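Local structure of laccase (Botrytis aclada, 3SQR) at residues A[298-303]-A[363-368]; A[273-278]-A[332-337]. The protein probably oxidises phenolic substrates such as hydroquinones at a copper site and reduces oxygen to water, as a multicopper oxidase linked to the breakdown of lignin. One frame throughout, in Å; residues are numbered along the deposited sequence.

Contact 1 of 2, residues A[298-303]-A[363-368]; sequences YTTDTL and TPRGTC. With MAN (alpha-D-mannopyranose), chain L.
Thr-302 and Arg-365 meet where the link between strands 293-300 and 303-305 faces an irregular loop. Residues 298-300 finish the first strand, and the chain turns after Thr-300. Residues 363-368 have no regular structure. The nearest CA atoms are those of Thr-302 and Pro-364, 6.8 Å apart. One long side chain makes most of the contact.

Arg-365 reaches across, and its bend at chi3 (-77°) carries the guanidinium to the Thr-302 hydroxyl. The two side chains slide past each other in opposite directions. Arg-365 NH2 donates to Thr-302 OG1 at 2.9 Å, with an N-H...O angle of 154°. The hydroxyl lies slightly out of the guanidinium plane. Thr-302 O is as close to Arg-365 NH2, but the angle is too poor for a hydrogen bond. That carbonyl is instead taken from within the turn: Thr-300 OG1 donates to Thr-302 O at 2.7 Å, in the carbonyl plane.

The turn joins two sheets. Strand 293-300 is an edge strand of one and 303-305 an edge strand of the other. Together the sheets form the sandwich of the second cupredoxin-like domain of the laccase. Arg-365 is also gripped by two acids outside the contact. Its NE forms a salt bridge with Glu-277 and its NH2 one with Glu-371. Thr-302 OG1 lies very close to the Glu-277 carboxylate and is probably hydrogen-bonded to it. The positive group probably offsets the charge of both acids.

Farther back along the strand, Tyr-298 meets a mannose of a glycan carried by the protein, not a pocket ligand. Its ring atom CD2 is 3.6 Å from MAN C1, and the sugar sits obliquely to the ring. The phenol OH is hydrogen-bonded to Glu-371.

Contact 2 of 2, residues A[273-278]-A[332-337]; sequences DSHFEF and TTCSTN
The sulfur of Cys-334 approaches the imidazole of His-275 obliquely. SG is 4.5 Å from the ring centroid and 37° off the ring normal, a sulfur-aromatic contact. Of the histidine's atoms, CB comes nearest the sulfur: Cys-334 SG to His-275 CB is 3.6 Å. Both residues belong to the cupredoxin-like domain. His-275 lies in the run into strand 276-280, and Cys-334 lies in the loop between strands 323-327 and 344-348.

Ser-335 turns its hydroxyl to the other segment. With chi1 66°, OG stands between the backbone N and the carbonyl carbon, and it donates to Asp-273 O at 2.6 Å. It comes from above the carbonyl plane, 41° out of it. The CB of the same serine packs 3.6 Å from Asp-273 OD1, beside the carboxylate.

Three waters complete the join. One donates to both Asp-273 OD1 and Ser-335 OG. A second donates to Asp-273 OD1 and to Cys-334 O. The serine oxygen thus has three bonds, the last from a water that also accepts from His-275 N at 2.9 Å.

How the contacts relate
Contacts 1 and 2 lie side by side in the same domain, with centres about 13 Å apart. A disulfide joins them covalently: Cys-368 SG of contact 1 and Cys-334 SG of contact 2 are 2.0 Å apart. Glu-277 is a second link. It sits on strand 276-280, next to strand 303-305, and its OE1 also accepts from Gly-366 N. The two contacts differ in their surroundings. Contact 1 is away from the copper sites and borders the mannose. The Asp-273 end of contact 2 lies near the type 1 copper: the side chain of Asp-273 is about 7 Å from the ion and about 5 Å from that of its ligand His-531.

Contact 1 of 2, residues A[298-303]-A[363-368]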
# COMPACT_ATOMS: atom_id res chain seq x y z
N TYR A 298 -11.71 -13.53 -12.37
CA TYR A 298 -12.03 -14.78 -11.73
C TYR A 298 -12.98 -14.51 -10.58
O TYR A 298 -13.09 -13.39 -10.04
CB TYR A 298 -10.79 -15.55 -11.29
CG TYR A 298 -10.13 -15.04 -10.01
CD1 TYR A 298 -9.23 -14.00 -10.05
CD2 TYR A 298 -10.42 -15.62 -8.79
CE1 TYR A 298 -8.61 -13.56 -8.91
CE2 TYR A 298 -9.79 -15.18 -7.62
CZ TYR A 298 -8.85 -14.14 -7.73
OH TYR A 298 -8.20 -13.67 -6.63
N THR A 299 -13.75 -15.54 -10.24
CA THR A 299 -14.73 -15.39 -9.18
C THR A 299 -14.25 -16.07 -7.92
O THR A 299 -13.56 -17.10 -7.93
CB THR A 299 -16.11 -15.93 -9.61
OG1 THR A 299 -15.96 -17.26 -10.09
CG2 THR A 299 -16.70 -15.07 -10.68
N THR A 300 -14.58 -15.46 -6.80
CA THR A 300 -14.19 -15.97 -5.53
C THR A 300 -15.23 -15.53 -4.51
O THR A 300 -15.85 -14.48 -4.68
CB THR A 300 -12.75 -15.48 -5.13
OG1 THR A 300 -12.35 -16.19 -3.98
CG2 THR A 300 -12.74 -13.90 -4.88
N ASP A 301 -15.42 -16.32 -3.47
CA ASP A 301 -16.31 -15.95 -2.37
C ASP A 301 -15.63 -15.09 -1.31
O ASP A 301 -16.31 -14.39 -0.54
CB ASP A 301 -16.84 -17.21 -1.65
CG ASP A 301 -17.82 -17.98 -2.50
OD1 ASP A 301 -18.65 -17.35 -3.21
OD2 ASP A 301 -17.74 -19.23 -2.44
N THR A 302 -14.32 -15.21 -1.23
CA THR A 302 -13.55 -14.45 -0.24
C THR A 302 -12.27 -14.00 -0.92
O THR A 302 -11.87 -14.57 -1.93
CB THR A 302 -13.25 -15.19 1.04
OG1 THR A 302 -12.15 -16.06 0.84
CG2 THR A 302 -14.45 -15.99 1.54
N LEU A 303 -11.61 -13.00 -0.36
CA LEU A 303 -10.47 -12.38 -1.09
C LEU A 303 -9.41 -11.99 -0.06
O LEU A 303 -9.63 -11.07 0.79
CB LEU A 303 -11.00 -11.18 -1.83
CG LEU A 303 -10.08 -10.36 -2.73
CD1 LEU A 303 -9.25 -11.24 -3.62
CD2 LEU A 303 -10.85 -9.33 -3.53
N THR A 363 -17.26 -19.83 5.00
CA THR A 363 -16.17 -20.20 5.85
C THR A 363 -14.88 -19.66 5.18
O THR A 363 -14.58 -20.04 4.06
CB THR A 363 -16.02 -21.73 5.97
OG1 THR A 363 -17.21 -22.28 6.58
CG2 THR A 363 -14.75 -22.12 6.75
N PRO A 364 -14.16 -18.82 5.89
CA PRO A 364 -12.91 -18.28 5.30
C PRO A 364 -11.79 -19.31 5.25
O PRO A 364 -11.73 -20.26 6.04
CB PRO A 364 -12.53 -17.13 6.21
CG PRO A 364 -13.53 -17.07 7.32
CD PRO A 364 -14.45 -18.24 7.22
N ARG A 365 -10.90 -19.14 4.28
CA ARG A 365 -9.69 -19.93 4.27
C ARG A 365 -8.91 -19.77 5.58
O ARG A 365 -8.36 -20.73 6.08
CB ARG A 365 -8.84 -19.59 3.05
CG ARG A 365 -9.37 -20.13 1.80
CD ARG A 365 -8.75 -19.46 0.57
NE ARG A 365 -9.36 -18.15 0.39
CZ ARG A 365 -9.11 -17.39 -0.67
NH1 ARG A 365 -8.23 -17.80 -1.58
NH2 ARG A 365 -9.73 -16.25 -0.83
N GLY A 366 -8.88 -18.54 6.13
CA GLY A 366 -8.34 -18.24 7.43
C GLY A 366 -6.83 -18.22 7.47
O GLY A 366 -6.22 -18.25 8.54
N THR A 367 -6.22 -18.10 6.29
CA THR A 367 -4.78 -18.00 6.20
C THR A 367 -4.29 -16.56 6.07
O THR A 367 -5.08 -15.62 5.97
CB THR A 367 -4.29 -18.75 4.95
OG1 THR A 367 -4.74 -18.03 3.79
CG2 THR A 367 -4.88 -20.21 4.90
N CYS A 368 -2.97 -16.43 6.06
CA CYS A 368 -2.29 -15.12 5.85
C CYS A 368 -1.70 -15.03 4.46
O CYS A 368 -0.89 -14.17 4.19
CB CYS A 368 -1.24 -14.86 6.91
SG CYS A 368 -1.86 -15.22 8.56
C1 MAN L . -8.11 -18.44 -8.77
C2 MAN L . -8.90 -19.18 -7.70
C3 MAN L . -8.18 -20.45 -7.26
C4 MAN L . -7.86 -21.31 -8.48
C5 MAN L . -7.05 -20.47 -9.48
C6 MAN L . -6.78 -21.28 -10.76
O2 MAN L . -10.19 -19.45 -8.23
O3 MAN L . -8.96 -21.10 -6.25
O4 MAN L . -7.07 -22.39 -8.08
O5 MAN L . -7.77 -19.30 -9.85
O6 MAN L . -8.05 -21.58 -11.35

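Contact 2 of 2, residues A[273-278]-A[332-337]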
# COMPACT_ATOMS: atom_id res chain seq x y z
N ASP A 273 -0.97 -3.48 10.88
CA ASP A 273 -0.61 -4.92 10.93
C ASP A 273 -1.84 -5.74 10.93
O ASP A 273 -2.25 -6.27 11.96
CB ASP A 273 0.22 -5.20 12.17
CG ASP A 273 0.93 -6.57 12.11
OD1 ASP A 273 0.60 -7.38 11.24
OD2 ASP A 273 1.83 -6.80 12.93
N SER A 274 -2.44 -5.87 9.75
CA SER A 274 -3.75 -6.47 9.57
C SER A 274 -3.73 -7.29 8.34
O SER A 274 -3.19 -6.84 7.33
CB SER A 274 -4.85 -5.39 9.43
OG SER A 274 -4.42 -4.41 8.49
N HIS A 275 -4.45 -8.39 8.36
CA HIS A 275 -4.67 -9.21 7.17
C HIS A 275 -6.15 -9.42 7.07
O HIS A 275 -6.82 -9.69 8.09
CB HIS A 275 -3.99 -10.58 7.25
CG HIS A 275 -3.89 -11.27 5.93
ND1 HIS A 275 -4.94 -11.99 5.40
CD2 HIS A 275 -2.90 -11.30 5.02
CE1 HIS A 275 -4.58 -12.45 4.20
NE2 HIS A 275 -3.33 -12.08 3.97
N PHE A 276 -6.64 -9.34 5.86
CA PHE A 276 -8.07 -9.46 5.61
C PHE A 276 -8.34 -10.54 4.61
O PHE A 276 -7.53 -10.88 3.78
CB PHE A 276 -8.75 -8.12 5.20
CG PHE A 276 -8.67 -7.06 6.27
CD1 PHE A 276 -9.54 -7.07 7.35
CD2 PHE A 276 -7.69 -6.09 6.21
CE1 PHE A 276 -9.47 -6.13 8.32
CE2 PHE A 276 -7.61 -5.14 7.18
CZ PHE A 276 -8.50 -5.17 8.28
N GLU A 277 -9.55 -11.08 4.70
CA GLU A 277 -10.09 -12.02 3.73
C GLU A 277 -11.52 -11.60 3.41
O GLU A 277 -12.53 -12.16 3.88
CB GLU A 277 -9.97 -13.48 4.24
CG GLU A 277 -10.22 -14.46 3.10
CD GLU A 277 -10.21 -15.91 3.53
OE1 GLU A 277 -9.58 -16.17 4.58
OE2 GLU A 277 -10.84 -16.76 2.75
N PHE A 278 -11.62 -10.54 2.61
CA PHE A 278 -12.83 -9.83 2.42
C PHE A 278 -13.90 -10.72 1.78
O PHE A 278 -13.61 -11.45 0.82
CB PHE A 278 -12.54 -8.60 1.51
CG PHE A 278 -13.71 -7.75 1.26
CD1 PHE A 278 -14.09 -6.76 2.14
CD2 PHE A 278 -14.48 -7.94 0.12
CE1 PHE A 278 -15.19 -5.98 1.88
CE2 PHE A 278 -15.59 -7.10 -0.16
CZ PHE A 278 -15.95 -6.15 0.73
N THR A 332 -6.78 -13.73 12.32
CA THR A 332 -6.31 -13.78 13.72
C THR A 332 -4.99 -14.55 13.85
O THR A 332 -4.19 -14.25 14.72
CB THR A 332 -7.37 -14.44 14.61
OG1 THR A 332 -7.79 -15.66 14.02
CG2 THR A 332 -8.59 -13.50 14.76
N THR A 333 -4.74 -15.49 12.96
CA THR A 333 -3.44 -16.17 12.95
C THR A 333 -2.29 -15.29 12.43
O THR A 333 -1.13 -15.57 12.69
CB THR A 333 -3.45 -17.46 12.15
OG1 THR A 333 -3.85 -17.20 10.83
CG2 THR A 333 -4.44 -18.49 12.73
N CYS A 334 -2.64 -14.16 11.79
CA CYS A 334 -1.63 -13.29 11.19
C CYS A 334 -1.15 -12.23 12.17
O CYS A 334 0.03 -11.86 12.24
CB CYS A 334 -2.21 -12.69 9.88
SG CYS A 334 -3.19 -13.71 8.86
N SER A 335 -2.12 -11.65 12.89
CA SER A 335 -1.83 -10.73 13.93
C SER A 335 -3.09 -10.59 14.83
O SER A 335 -4.20 -10.97 14.46
CB SER A 335 -1.43 -9.38 13.38
OG SER A 335 -2.57 -8.78 12.69
N THR A 336 -2.86 -10.05 16.02
CA THR A 336 -3.91 -9.93 17.03
C THR A 336 -4.68 -8.60 16.87
O THR A 336 -4.13 -7.60 16.41
CB THR A 336 -3.34 -9.91 18.43
OG1 THR A 336 -2.35 -8.89 18.53
CG2 THR A 336 -2.68 -11.31 18.79
N ASN A 337 -5.95 -8.67 17.25
CA ASN A 337 -6.79 -7.49 17.38
C ASN A 337 -7.81 -7.79 18.50
O ASN A 337 -8.32 -8.92 18.65
CB ASN A 337 -7.50 -7.20 16.07
CG ASN A 337 -8.17 -5.87 16.07
OD1 ASN A 337 -7.55 -4.82 15.86
ND2 ASN A 337 -9.43 -5.92 16.38
O HOH W 1 -1.48 -9.03 9.94
O HOH W 2 1.40 -10.33 10.48
O HOH W 3 -4.38 -10.01 10.77